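Local structure of hypothetical protein HI1011 (Haemophilus influenzae, 1YZY) at residues Leu115-Arg120 against Val199-Leu204; Arg120-Gly125 against Tyr193-Ala198; Gly246-Leu251 against Asn349-Gly354; Ser300-Met305 against Phe404-Gln409. The protein catalyses the ATP-dependent phosphorylation of 3-oxo-tetronate to 3-oxo-tetronate 4-phosphate, as a member of the four-carbon acid sugar kinase family. All blocks are in the same frame, centred on the assembly; numbering follows the deposited sequence.

Interaction 1: Leu115-Arg120 against Val199-Leu204; sequences LPVNGR and VDNSQL
The one hydrogen bond between the 115-120 turn and the start of helix 202-210 runs from Val117 N to Asn201 OD1 at 2.8 Å. The donor lies nearly on the extension of the amide C=O, but the N-H itself points off the line, with an angle of 135° at the hydrogen. The other end of the amide, Asn201 ND2, sits 3.6 Å from Leu115 CD1 and is bonded to Tyr226 OH, so both polar ends of Asn201 have a partner and the amide's rotation is set.

Apolar contacts fill in beside it. The ring of Pro116 is wedged against the 199-204 backbone: its CG rests 3.6 Å from Asp200 C, and its CD touches the Leu204 CD1 methyl at 3.7 Å. Leu115 starts out pointing away from the partner segment, but with CG anti to its backbone N (chi1 -175°) its CD1 swings back to 3.9 Å from Leu204 CD1, the two side chains crossing at about a right angle.

Within the segments, Leu115 O closes the tight turn by accepting from both Asn118 N and Arg120 N. Asp200 OD1 takes Ser202 N at 3.0 Å, a capping bond, and also Ser202 OG.

The contact thus ties the turn ahead of strand 120-123 to the start of helix 202-210, with Phe18 of helix 9-20 against Leu115 and Tyr169 of helix 169-172 against Val199.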
loop_
_atom_site.group_PDB
_atom_site.type_symbol
_atom_site.label_atom_id
_atom_site.label_comp_id
_atom_site.label_asym_id
_atom_site.label_seq_id
_atom_site.Cartn_x
_atom_site.Cartn_y
_atom_site.Cartn_z
ATOM N N LEU A 115 -1.649 3.500 -15.879
ATOM C CA LEU A 115 -0.562 2.531 -15.850
ATOM C C LEU A 115 -0.922 1.477 -16.895
ATOM O O LEU A 115 -1.436 0.399 -16.603
ATOM C CB LEU A 115 -0.396 1.872 -14.482
ATOM C CG LEU A 115 0.817 0.940 -14.395
ATOM C CD1 LEU A 115 2.051 1.621 -14.972
ATOM C CD2 LEU A 115 1.054 0.541 -12.943
ATOM N N PRO A 116 -0.744 1.809 -18.180
ATOM C CA PRO A 116 -1.098 0.976 -19.328
ATOM C C PRO A 116 -0.712 -0.482 -19.249
ATOM O O PRO A 116 -1.444 -1.337 -19.749
ATOM C CB PRO A 116 -0.391 1.684 -20.484
ATOM C CG PRO A 116 -0.451 3.108 -20.069
ATOM C CD PRO A 116 -0.017 3.007 -18.632
ATOM N N VAL A 117 0.439 -0.775 -18.654
ATOM C CA VAL A 117 0.883 -2.161 -18.553
ATOM C C VAL A 117 -0.060 -2.963 -17.660
ATOM O O VAL A 117 -0.282 -4.157 -17.880
ATOM C CB VAL A 117 2.352 -2.256 -18.058
ATOM C CG1 VAL A 117 2.443 -2.008 -16.551
ATOM C CG2 VAL A 117 2.958 -3.598 -18.455
ATOM N N ASN A 118 -0.666 -2.278 -16.695
ATOM C CA ASN A 118 -1.601 -2.912 -15.784
ATOM C C ASN A 118 -3.059 -2.630 -16.138
ATOM O O ASN A 118 -3.928 -2.570 -15.270
ATOM C CB ASN A 118 -1.276 -2.532 -14.338
ATOM C CG ASN A 118 0.004 -3.200 -13.842
ATOM O OD1 ASN A 118 0.376 -4.286 -14.306
ATOM N ND2 ASN A 118 0.682 -2.558 -12.896
ATOM N N GLY A 119 -3.313 -2.454 -17.430
ATOM C CA GLY A 119 -4.661 -2.227 -17.915
ATOM C C GLY A 119 -5.385 -0.940 -17.579
ATOM O O GLY A 119 -6.611 -0.912 -17.605
ATOM N N ARG A 120 -4.653 0.113 -17.244
ATOM C CA ARG A 120 -5.281 1.394 -16.938
ATOM C C ARG A 120 -4.767 2.398 -17.955
ATOM O O ARG A 120 -3.670 2.947 -17.810
ATOM C CB ARG A 120 -4.938 1.849 -15.512
ATOM C CG ARG A 120 -5.528 0.974 -14.407
ATOM C CD ARG A 120 -7.049 1.021 -14.416
ATOM N NE ARG A 120 -7.644 0.193 -13.371
ATOM C CZ ARG A 120 -7.954 -1.093 -13.513
ATOM N NH1 ARG A 120 -7.726 -1.721 -14.658
ATOM N NH2 ARG A 120 -8.515 -1.748 -12.508
ATOM N N VAL A 199 -1.613 5.508 -23.415
ATOM C CA VAL A 199 -2.111 4.205 -23.852
ATOM C C VAL A 199 -0.956 3.207 -23.823
ATOM O O VAL A 199 -1.149 2.001 -24.002
ATOM C CB VAL A 199 -2.707 4.265 -25.274
ATOM C CG1 VAL A 199 -4.041 4.973 -25.247
ATOM C CG2 VAL A 199 -1.742 4.969 -26.226
ATOM N N ASP A 200 0.232 3.735 -23.542
ATOM C CA ASP A 200 1.468 2.981 -23.471
ATOM C C ASP A 200 2.304 3.561 -22.322
ATOM O O ASP A 200 2.265 4.760 -22.066
ATOM C CB ASP A 200 2.213 3.130 -24.796
ATOM C CG ASP A 200 3.523 2.411 -24.803
ATOM O OD1 ASP A 200 4.561 3.074 -24.608
ATOM O OD2 ASP A 200 3.514 1.178 -24.994
ATOM N N ASN A 201 3.071 2.709 -21.647
ATOM C CA ASN A 201 3.890 3.139 -20.511
ATOM C C ASN A 201 4.919 4.226 -20.752
ATOM O O ASN A 201 5.285 4.941 -19.815
ATOM C CB ASN A 201 4.568 1.920 -19.872
ATOM C CG ASN A 201 3.831 1.288 -18.696
ATOM O OD1 ASN A 201 2.688 0.866 -18.829
ATOM N ND2 ASN A 201 4.481 1.234 -17.540
ATOM N N SER A 202 5.430 4.338 -21.972
ATOM C CA SER A 202 6.414 5.381 -22.238
ATOM C C SER A 202 5.815 6.775 -22.056
ATOM O O SER A 202 6.549 7.744 -21.828
ATOM C CB SER A 202 7.036 5.236 -23.630
ATOM O OG SER A 202 6.100 5.466 -24.671
ATOM N N GLN A 203 4.488 6.878 -22.150
ATOM C CA GLN A 203 3.814 8.163 -21.963
ATOM C C GLN A 203 3.946 8.659 -20.515
ATOM O O GLN A 203 3.887 9.863 -20.265
ATOM C CB GLN A 203 2.332 8.074 -22.340
ATOM C CG GLN A 203 2.019 8.354 -23.798
ATOM C CD GLN A 203 1.994 7.102 -24.646
ATOM O OE1 GLN A 203 2.960 6.788 -25.339
ATOM N NE2 GLN A 203 0.866 6.403 -24.638
ATOM N N LEU A 204 4.056 7.728 -19.564
ATOM C CA LEU A 204 4.206 8.074 -18.141
ATOM C C LEU A 204 5.638 8.492 -17.878
ATOM O O LEU A 204 5.918 9.309 -16.990
ATOM C CB LEU A 204 3.816 6.891 -17.240
ATOM C CG LEU A 204 2.343 6.490 -17.307
ATOM C CD1 LEU A 204 2.138 5.162 -16.618
ATOM C CD2 LEU A 204 1.459 7.594 -16.694
#

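Interaction 2: Arg120-Gly125 against Tyr193-Ala198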
loop_
_atom_site.group_PDB
_atom_site.type_symbol
_atom_site.label_atom_id
_atom_site.label_comp_id
_atom_site.label_asym_id
_atom_site.label_seq_id
_atom_site.Cartn_x
_atom_site.Cartn_y
_atom_site.Cartn_z
ATOM N N ARG A 120 -4.653 0.113 -17.244
ATOM C CA ARG A 120 -5.281 1.394 -16.938
ATOM C C ARG A 120 -4.767 2.398 -17.955
ATOM O O ARG A 120 -3.670 2.947 -17.810
ATOM C CB ARG A 120 -4.938 1.849 -15.512
ATOM C CG ARG A 120 -5.528 0.974 -14.407
ATOM C CD ARG A 120 -7.049 1.021 -14.416
ATOM N NE ARG A 120 -7.644 0.193 -13.371
ATOM C CZ ARG A 120 -7.954 -1.093 -13.513
ATOM N NH1 ARG A 120 -7.726 -1.721 -14.658
ATOM N NH2 ARG A 120 -8.515 -1.748 -12.508
ATOM N N THR A 121 -5.550 2.614 -19.004
ATOM C CA THR A 121 -5.171 3.535 -20.070
ATOM C C THR A 121 -6.090 4.745 -20.216
ATOM O O THR A 121 -7.278 4.687 -19.897
ATOM C CB THR A 121 -5.075 2.792 -21.410
ATOM O OG1 THR A 121 -6.258 2.015 -21.623
ATOM C CG2 THR A 121 -3.875 1.853 -21.411
ATOM N N ILE A 122 -5.518 5.856 -20.665
ATOM C CA ILE A 122 -6.268 7.097 -20.858
ATOM C C ILE A 122 -6.126 7.609 -22.288
ATOM O O ILE A 122 -5.037 8.033 -22.681
ATOM C CB ILE A 122 -5.732 8.235 -19.940
ATOM C CG1 ILE A 122 -5.847 7.875 -18.457
ATOM C CG2 ILE A 122 -6.450 9.552 -20.230
ATOM C CD1 ILE A 122 -5.142 8.884 -17.572
ATOM N N PHE A 123 -7.192 7.542 -23.080
ATOM C CA PHE A 123 -7.128 8.083 -24.435
ATOM C C PHE A 123 -8.205 9.149 -24.631
ATOM O O PHE A 123 -9.401 8.880 -24.481
ATOM C CB PHE A 123 -7.240 7.006 -25.518
ATOM C CG PHE A 123 -7.047 7.545 -26.920
ATOM C CD1 PHE A 123 -5.814 8.066 -27.314
ATOM C CD2 PHE A 123 -8.111 7.589 -27.821
ATOM C CE1 PHE A 123 -5.642 8.632 -28.586
ATOM C CE2 PHE A 123 -7.949 8.150 -29.089
ATOM C CZ PHE A 123 -6.711 8.674 -29.471
ATOM N N ASN A 124 -7.762 10.340 -25.023
ATOM C CA ASN A 124 -8.639 11.493 -25.235
ATOM C C ASN A 124 -9.258 11.881 -23.897
ATOM O O ASN A 124 -10.352 12.447 -23.837
ATOM C CB ASN A 124 -9.734 11.196 -26.277
ATOM C CG ASN A 124 -9.409 11.755 -27.660
ATOM O OD1 ASN A 124 -8.701 12.757 -27.802
ATOM N ND2 ASN A 124 -9.936 11.107 -28.687
ATOM N N GLY A 125 -8.522 11.603 -22.824
ATOM C CA GLY A 125 -9.005 11.924 -21.496
ATOM C C GLY A 125 -9.980 10.904 -20.951
ATOM O O GLY A 125 -10.445 11.054 -19.827
ATOM N N TYR A 193 -6.123 22.171 -13.684
ATOM C CA TYR A 193 -5.625 20.792 -13.728
ATOM C C TYR A 193 -5.571 20.324 -15.178
ATOM O O TYR A 193 -6.317 20.817 -16.035
ATOM C CB TYR A 193 -6.531 19.823 -12.955
ATOM C CG TYR A 193 -7.443 20.477 -11.949
ATOM C CD1 TYR A 193 -8.776 20.746 -12.269
ATOM C CD2 TYR A 193 -6.968 20.861 -10.688
ATOM C CE1 TYR A 193 -9.612 21.383 -11.366
ATOM C CE2 TYR A 193 -7.794 21.498 -9.776
ATOM C CZ TYR A 193 -9.113 21.756 -10.122
ATOM O OH TYR A 193 -9.929 22.398 -9.231
ATOM N N ALA A 194 -4.750 19.307 -15.421
ATOM C CA ALA A 194 -4.587 18.757 -16.753
ATOM C C ALA A 194 -4.490 17.249 -16.772
ATOM O O ALA A 194 -3.577 16.680 -16.180
ATOM C CB ALA A 194 -3.344 19.342 -17.402
ATOM N N VAL A 195 -5.451 16.612 -17.435
ATOM C CA VAL A 195 -5.458 15.164 -17.615
ATOM C C VAL A 195 -4.418 14.918 -18.722
ATOM O O VAL A 195 -4.225 15.763 -19.602
ATOM C CB VAL A 195 -6.854 14.656 -18.091
ATOM C CG1 VAL A 195 -6.818 13.166 -18.434
ATOM C CG2 VAL A 195 -7.893 14.913 -17.021
ATOM N N VAL A 196 -3.691 13.812 -18.634
ATOM C CA VAL A 196 -2.685 13.495 -19.635
ATOM C C VAL A 196 -2.888 12.051 -20.086
ATOM O O VAL A 196 -3.019 11.135 -19.267
ATOM C CB VAL A 196 -1.246 13.695 -19.096
ATOM C CG1 VAL A 196 -0.223 13.481 -20.207
ATOM C CG2 VAL A 196 -1.074 15.090 -18.516
ATOM N N ASP A 197 -2.986 11.873 -21.398
ATOM C CA ASP A 197 -3.181 10.565 -21.997
ATOM C C ASP A 197 -2.003 9.615 -21.775
ATOM O O ASP A 197 -0.881 10.041 -21.481
ATOM C CB ASP A 197 -3.412 10.720 -23.502
ATOM C CG ASP A 197 -4.844 11.067 -23.851
ATOM O OD1 ASP A 197 -5.674 11.239 -22.936
ATOM O OD2 ASP A 197 -5.141 11.149 -25.059
ATOM N N ALA A 198 -2.262 8.326 -21.969
ATOM C CA ALA A 198 -1.238 7.297 -21.834
ATOM C C ALA A 198 -1.837 5.953 -22.185
ATOM O O ALA A 198 -2.568 5.367 -21.392
ATOM C CB ALA A 198 -0.675 7.268 -20.417
#
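Asp197 reaches Asn124 and Gly125 because its CG stands anti to its own carbonyl carbon (chi1 -82°), with the carboxylate turned so that each oxygen faces one amide of the turn. Ile122 has CG1 anti to its carbonyl carbon (chi1 -60°), which puts CG2 against Asp197 and Val195 while CD1 runs on to Val196 O.

Asn124 N donates to Asp197 OD2 at 2.7 Å, on the syn side but 30° out of the carboxylate plane. Gly125 N uses the syn lone pair of Asp197 OD1, at 2.9 Å. Two consecutive N-H groups of the turn after strand 120-123 are therefore held by one carboxylate. At the backbone angles of Gly125 a CB would collide with the carbonyl O of Asn124, which calls for glycine.

Next to this, Ile122 and Ala198 make a single antiparallel bridge, a hydrogen-bonded pair: Ala198 N to Ile122 O is 2.9 Å and Ile122 N to Ala198 O is 3.1 Å. Ile122 CG2 packs 4.1 Å from Val195 CG1, and Leu152 of helix 152-159 touches both side chains. The bridge joins the small antiparallel sheet that begins with strand 120-123 to the chain just beyond strand 193-196, the central strand of a three-stranded parallel sheet.

Asp197 OD2 also accepts from Tyr169 N, so three backbone N-H groups converge on this buried carboxylate; such surroundings would be expected to favour its charged form.

Interaction 3: Gly246-Leu251 against Asn349-Gly354; sequences GKTVVL and NFITAG
Ile351 projects from the same face as Thr248 and Val250 of the adjacent strand, and its side chain touches three residues in turn. CB is 3.8 Å from Val249 O and packs against Val250 CG2. CG1, held anti to the carbonyl carbon (chi1 -57°), leads back toward the start of the partner strand and passes both Val249 O and Thr248 CG2. At the tip, CD1 settles 3.8 Å from Thr248 CG2, with Val250 CG2 a little farther off.

In the sheet itself the backbones run parallel; the axes of the two strand segments approach to 4.7 Å, at 14° to each other. Five N-H···O bonds alternate between them: Asn349 N to Lys247 O, Val249 N to Asn349 O, Ile351 N to Val249 O, Leu251 N to Ile351 O and Ala353 N to Leu251 O. The straightest are Ile351 N to Val249 O, at 2.9 Å, and Leu251 N to Ile351 O.

Thr248 and Asn349 share the Ile351 face, where Thr248 OG1 makes a weak bond of 2.9 Å to Asn349 OD1. Helix 404-410 covers this face through Phe405 and Gln409. On the other face, Val249 CG1 meets Phe350 CD1 at 3.6 Å, Leu251 CD1 comes to the ring's edge, and helix 324-345 lies over Val249 and Leu251.

Strand 349-353 runs into Gly354, the N-cap of helix 355-365 and probably an ATP-binding residue, as in related kinases; Thr352 OG1 is bonded to Ser358 OG of that helix. Buried backbone amides between the strands are thus paired with each other, apolar side chains pack on both faces, and the strand delivers Gly354 to the probable ATP site.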
loop_
_atom_site.group_PDB
_atom_site.type_symbol
_atom_site.label_atom_id
_atom_site.label_comp_id
_atom_site.label_asym_id
_atom_site.label_seq_id
_atom_site.Cartn_x
_atom_site.Cartn_y
_atom_site.Cartn_z
ATOM N N GLY A 246 18.818 -12.850 12.848
ATOM C CA GLY A 246 18.183 -12.756 14.152
ATOM C C GLY A 246 17.139 -13.845 14.305
ATOM O O GLY A 246 16.984 -14.681 13.415
ATOM N N LYS A 247 16.484 -13.895 15.461
ATOM C CA LYS A 247 15.448 -14.899 15.712
ATOM C C LYS A 247 14.216 -14.548 14.877
ATOM O O LYS A 247 13.837 -13.385 14.806
ATOM C CB LYS A 247 15.072 -14.915 17.200
ATOM C CG LYS A 247 16.253 -14.910 18.166
ATOM C CD LYS A 247 17.059 -16.196 18.085
ATOM C CE LYS A 247 18.385 -16.058 18.821
ATOM N NZ LYS A 247 19.269 -15.034 18.176
ATOM N N THR A 248 13.547 -15.555 14.325
ATOM C CA THR A 248 12.370 -15.322 13.484
ATOM C C THR A 248 11.214 -16.230 13.879
ATOM O O THR A 248 11.429 -17.332 14.399
ATOM C CB THR A 248 12.716 -15.571 11.977
ATOM O OG1 THR A 248 13.738 -14.656 11.556
ATOM C CG2 THR A 248 11.490 -15.410 11.081
ATOM N N VAL A 249 9.992 -15.773 13.618
ATOM C CA VAL A 249 8.789 -16.541 13.923
ATOM C C VAL A 249 7.709 -16.325 12.855
ATOM O O VAL A 249 7.578 -15.234 12.293
ATOM C CB VAL A 249 8.227 -16.198 15.343
ATOM C CG1 VAL A 249 7.709 -14.767 15.397
ATOM C CG2 VAL A 249 7.138 -17.182 15.739
ATOM N N VAL A 250 6.994 -17.397 12.538
ATOM C CA VAL A 250 5.915 -17.366 11.560
ATOM C C VAL A 250 4.606 -17.546 12.318
ATOM O O VAL A 250 4.445 -18.515 13.064
ATOM C CB VAL A 250 6.051 -18.522 10.513
ATOM C CG1 VAL A 250 4.840 -18.568 9.601
ATOM C CG2 VAL A 250 7.313 -18.350 9.682
ATOM N N LEU A 251 3.693 -16.594 12.155
ATOM C CA LEU A 251 2.385 -16.647 12.805
ATOM C C LEU A 251 1.316 -16.614 11.706
ATOM O O LEU A 251 1.019 -15.560 11.151
ATOM C CB LEU A 251 2.239 -15.471 13.784
ATOM C CG LEU A 251 3.320 -15.365 14.881
ATOM C CD1 LEU A 251 3.229 -14.057 15.611
ATOM C CD2 LEU A 251 3.230 -16.523 15.860
ATOM N N ASN A 349 12.280 -10.789 13.899
ATOM C CA ASN A 349 11.649 -10.951 12.591
ATOM C C ASN A 349 10.303 -11.660 12.732
ATOM O O ASN A 349 10.229 -12.766 13.279
ATOM C CB ASN A 349 12.543 -11.774 11.649
ATOM C CG ASN A 349 13.959 -11.227 11.530
ATOM O OD1 ASN A 349 14.916 -11.994 11.411
ATOM N ND2 ASN A 349 14.096 -9.908 11.500
ATOM N N PHE A 350 9.239 -11.032 12.236
ATOM C CA PHE A 350 7.902 -11.621 12.304
ATOM C C PHE A 350 7.316 -11.808 10.907
ATOM O O PHE A 350 7.230 -10.864 10.128
ATOM C CB PHE A 350 6.960 -10.731 13.117
ATOM C CG PHE A 350 7.366 -10.561 14.550
ATOM C CD1 PHE A 350 6.730 -11.286 15.554
ATOM C CD2 PHE A 350 8.376 -9.675 14.899
ATOM C CE1 PHE A 350 7.098 -11.132 16.892
ATOM C CE2 PHE A 350 8.754 -9.511 16.226
ATOM C CZ PHE A 350 8.112 -10.242 17.227
ATOM N N ILE A 351 6.908 -13.031 10.598
ATOM C CA ILE A 351 6.316 -13.344 9.305
ATOM C C ILE A 351 4.870 -13.771 9.552
ATOM O O ILE A 351 4.616 -14.868 10.037
ATOM C CB ILE A 351 7.096 -14.484 8.603
ATOM C CG1 ILE A 351 8.569 -14.093 8.453
ATOM C CG2 ILE A 351 6.490 -14.792 7.237
ATOM C CD1 ILE A 351 9.429 -15.190 7.909
ATOM N N THR A 352 3.931 -12.885 9.258
ATOM C CA THR A 352 2.518 -13.184 9.466
ATOM C C THR A 352 1.766 -13.546 8.184
ATOM O O THR A 352 2.198 -13.219 7.071
ATOM C CB THR A 352 1.806 -12.005 10.162
ATOM O OG1 THR A 352 1.983 -10.810 9.391
ATOM C CG2 THR A 352 2.397 -11.774 11.558
ATOM N N ALA A 353 0.664 -14.270 8.348
ATOM C CA ALA A 353 -0.169 -14.676 7.225
ATOM C C ALA A 353 -1.628 -14.396 7.566
ATOM O O ALA A 353 -2.130 -14.849 8.596
ATOM C CB ALA A 353 0.028 -16.145 6.926
ATOM N N GLY A 354 -2.309 -13.677 6.681
ATOM C CA GLY A 354 -3.696 -13.328 6.913
ATOM C C GLY A 354 -3.850 -11.847 7.213
ATOM O O GLY A 354 -3.021 -11.249 7.903
#

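Interaction 4: Ser300-Met305 against Phe404-Gln409; sequences SEFAPM and FFEYAQ
Ala303, whose methyl lies close to the side-chain amide of Gln409, has its carbonyl O hydrogen-bonded to Tyr266 OH of helix 257-266. On its other side, Ala303 N has the atom modelled as Gln409 NE2 at 3.1 Å; the amide has probably been built turned over, and the nature of this pair is not settled. Gln409 gets there on an extended chain, with CG anti to its carbonyl carbon (chi1 -54°).

The amide also comes up to the edge of the Phe302 ring, near the ring plane, with the two flat groups turned 73° apart. One face of that ring is taken by Glu406: its CB lies 4.2 Å from the centroid of Phe302 and 16° off the normal, a CH-pi contact, and sits toward the rim. The Glu406 carboxylate carries on past Phe302 CZ, and Glu406 OE2 forms long, weak ion pairs with Lys265 and Lys269.

In the fold, this is where the C-terminal helix 404-410 lies against the loop that enters strand 305-307. The helix packs across strands 248-252 and 349-353 of the nucleotide-binding domain, with Phe405 touching Val250, Ile351 and Ala353.

Deeper in, Met305 makes a Met-aromatic contact with Phe405. Its SD is 4.8 Å from the centroid of the Phe405 ring and approaches obliquely; the nearest ring atom, Phe405 CE2, is 4.3 Å from Met305 SD. Val263 of helix 257-266 and Val250 of strand 248-252 also press on the Met305 side chain.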
loop_
_atom_site.group_PDB
_atom_site.type_symbol
_atom_site.label_atom_id
_atom_site.label_comp_id
_atom_site.label_asym_id
_atom_site.label_seq_id
_atom_site.Cartn_x
_atom_site.Cartn_y
_atom_site.Cartn_z
ATOM N N SER A 300 16.264 -23.954 14.962
ATOM C CA SER A 300 16.183 -24.819 13.789
ATOM C C SER A 300 16.598 -24.002 12.560
ATOM O O SER A 300 16.759 -22.779 12.642
ATOM C CB SER A 300 14.761 -25.363 13.605
ATOM O OG SER A 300 14.640 -26.681 14.119
ATOM N N GLU A 301 16.808 -24.670 11.430
ATOM C CA GLU A 301 17.199 -23.958 10.221
ATOM C C GLU A 301 16.123 -22.965 9.799
ATOM O O GLU A 301 16.429 -21.848 9.379
ATOM C CB GLU A 301 17.536 -24.934 9.093
ATOM C CG GLU A 301 16.516 -26.030 8.853
ATOM C CD GLU A 301 16.990 -27.017 7.803
ATOM O OE1 GLU A 301 16.968 -26.666 6.602
ATOM O OE2 GLU A 301 17.404 -28.135 8.181
ATOM N N PHE A 302 14.864 -23.372 9.921
ATOM C CA PHE A 302 13.746 -22.501 9.575
ATOM C C PHE A 302 12.921 -22.129 10.808
ATOM O O PHE A 302 12.700 -22.957 11.698
ATOM C CB PHE A 302 12.870 -23.150 8.500
ATOM C CG PHE A 302 13.497 -23.152 7.126
ATOM C CD1 PHE A 302 13.986 -21.967 6.567
ATOM C CD2 PHE A 302 13.606 -24.337 6.394
ATOM C CE1 PHE A 302 14.576 -21.961 5.302
ATOM C CE2 PHE A 302 14.195 -24.342 5.126
ATOM C CZ PHE A 302 14.681 -23.152 4.581
ATOM N N ALA A 303 12.518 -20.865 10.872
ATOM C CA ALA A 303 11.732 -20.338 11.981
ATOM C C ALA A 303 10.527 -21.203 12.336
ATOM O O ALA A 303 9.878 -21.782 11.459
ATOM C CB ALA A 303 11.285 -18.937 11.667
ATOM N N PRO A 304 10.230 -21.331 13.641
ATOM C CA PRO A 304 9.092 -22.140 14.079
ATOM C C PRO A 304 7.764 -21.462 13.719
ATOM O O PRO A 304 7.648 -20.241 13.740
ATOM C CB PRO A 304 9.313 -22.232 15.587
ATOM C CG PRO A 304 9.921 -20.927 15.908
ATOM C CD PRO A 304 10.934 -20.751 14.798
ATOM N N MET A 305 6.757 -22.260 13.406
ATOM C CA MET A 305 5.470 -21.709 13.027
ATOM C C MET A 305 4.294 -22.200 13.877
ATOM O O MET A 305 4.019 -23.391 14.058
ATOM C CB MET A 305 5.154 -22.098 11.573
ATOM C CG MET A 305 3.681 -21.958 11.186
ATOM S SD MET A 305 3.341 -22.283 9.453
ATOM C CE MET A 305 3.464 -24.074 9.359
ATOM N N PHE A 404 6.101 -19.780 -0.025
ATOM C CA PHE A 404 6.278 -18.473 0.590
ATOM C C PHE A 404 7.021 -18.412 1.930
ATOM O O PHE A 404 7.968 -17.635 2.075
ATOM C CB PHE A 404 4.943 -17.744 0.728
ATOM C CG PHE A 404 5.049 -16.452 1.486
ATOM C CD1 PHE A 404 5.666 -15.343 0.911
ATOM C CD2 PHE A 404 4.616 -16.367 2.808
ATOM C CE1 PHE A 404 5.860 -14.170 1.645
ATOM C CE2 PHE A 404 4.808 -15.199 3.549
ATOM C CZ PHE A 404 5.433 -14.099 2.966
ATOM N N PHE A 405 6.585 -19.185 2.921
ATOM C CA PHE A 405 7.241 -19.122 4.230
ATOM C C PHE A 405 8.741 -19.328 4.249
ATOM O O PHE A 405 9.459 -18.498 4.810
ATOM C CB PHE A 405 6.551 -20.019 5.252
ATOM C CG PHE A 405 5.159 -19.581 5.577
ATOM C CD1 PHE A 405 4.895 -18.246 5.866
ATOM C CD2 PHE A 405 4.107 -20.482 5.538
ATOM C CE1 PHE A 405 3.602 -17.813 6.107
ATOM C CE2 PHE A 405 2.810 -20.062 5.778
ATOM C CZ PHE A 405 2.555 -18.721 6.062
ATOM N N GLU A 406 9.219 -20.414 3.641
ATOM C CA GLU A 406 10.661 -20.664 3.605
ATOM C C GLU A 406 11.386 -19.671 2.697
ATOM O O GLU A 406 12.501 -19.235 3.011
ATOM C CB GLU A 406 10.977 -22.108 3.201
ATOM C CG GLU A 406 10.521 -22.528 1.820
ATOM C CD GLU A 406 11.062 -23.902 1.437
ATOM O OE1 GLU A 406 12.303 -24.049 1.314
ATOM O OE2 GLU A 406 10.246 -24.839 1.270
ATOM N N TYR A 407 10.741 -19.297 1.592
ATOM C CA TYR A 407 11.324 -18.340 0.648
ATOM C C TYR A 407 11.598 -16.987 1.302
ATOM O O TYR A 407 12.674 -16.409 1.115
ATOM C CB TYR A 407 10.426 -18.140 -0.578
ATOM C CG TYR A 407 11.058 -17.236 -1.607
ATOM C CD1 TYR A 407 12.276 -17.577 -2.200
ATOM C CD2 TYR A 407 10.483 -16.011 -1.938
ATOM C CE1 TYR A 407 12.911 -16.719 -3.089
ATOM C CE2 TYR A 407 11.111 -15.140 -2.833
ATOM C CZ TYR A 407 12.329 -15.500 -3.403
ATOM O OH TYR A 407 12.978 -14.644 -4.268
ATOM N N ALA A 408 10.600 -16.465 2.012
ATOM C CA ALA A 408 10.725 -15.194 2.712
ATOM C C ALA A 408 11.999 -15.172 3.560
ATOM O O ALA A 408 12.653 -14.136 3.696
ATOM C CB ALA A 408 9.512 -14.977 3.592
ATOM N N GLN A 409 12.336 -16.326 4.134
ATOM C CA GLN A 409 13.525 -16.472 4.968
ATOM C C GLN A 409 14.788 -16.740 4.151
ATOM O O GLN A 409 15.873 -16.257 4.484
ATOM C CB GLN A 409 13.322 -17.610 5.960
ATOM C CG GLN A 409 12.069 -17.469 6.778
ATOM C CD GLN A 409 11.914 -18.573 7.787
ATOM O OE1 GLN A 409 10.928 -19.305 7.770
ATOM N NE2 GLN A 409 12.886 -18.693 8.688
#

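In the fold
The four contacts fall into two pairs, one in each domain. Interactions 1 and 2 lie in the sugar-binding domain, centres 10 Å apart, and share Arg120; Pro116 CG of the first packs 3.4 Å from Ala198 O of the second. Interactions 3 and 4 lie in the nucleotide-binding domain, centres 8 Å apart, where Val250 N probably bonds to Pro304 O and Ile351 CD1 packs on Gln409 CG. Between interactions 1 and 3 the centres are about 36 Å apart. Interaction 3 carries Gly354 of the inferred ATP site, while in interaction 4 the Phe405 side chain is about 8 Å from that of Ser254; interactions 1 and 2 lie away from the probable ATP site.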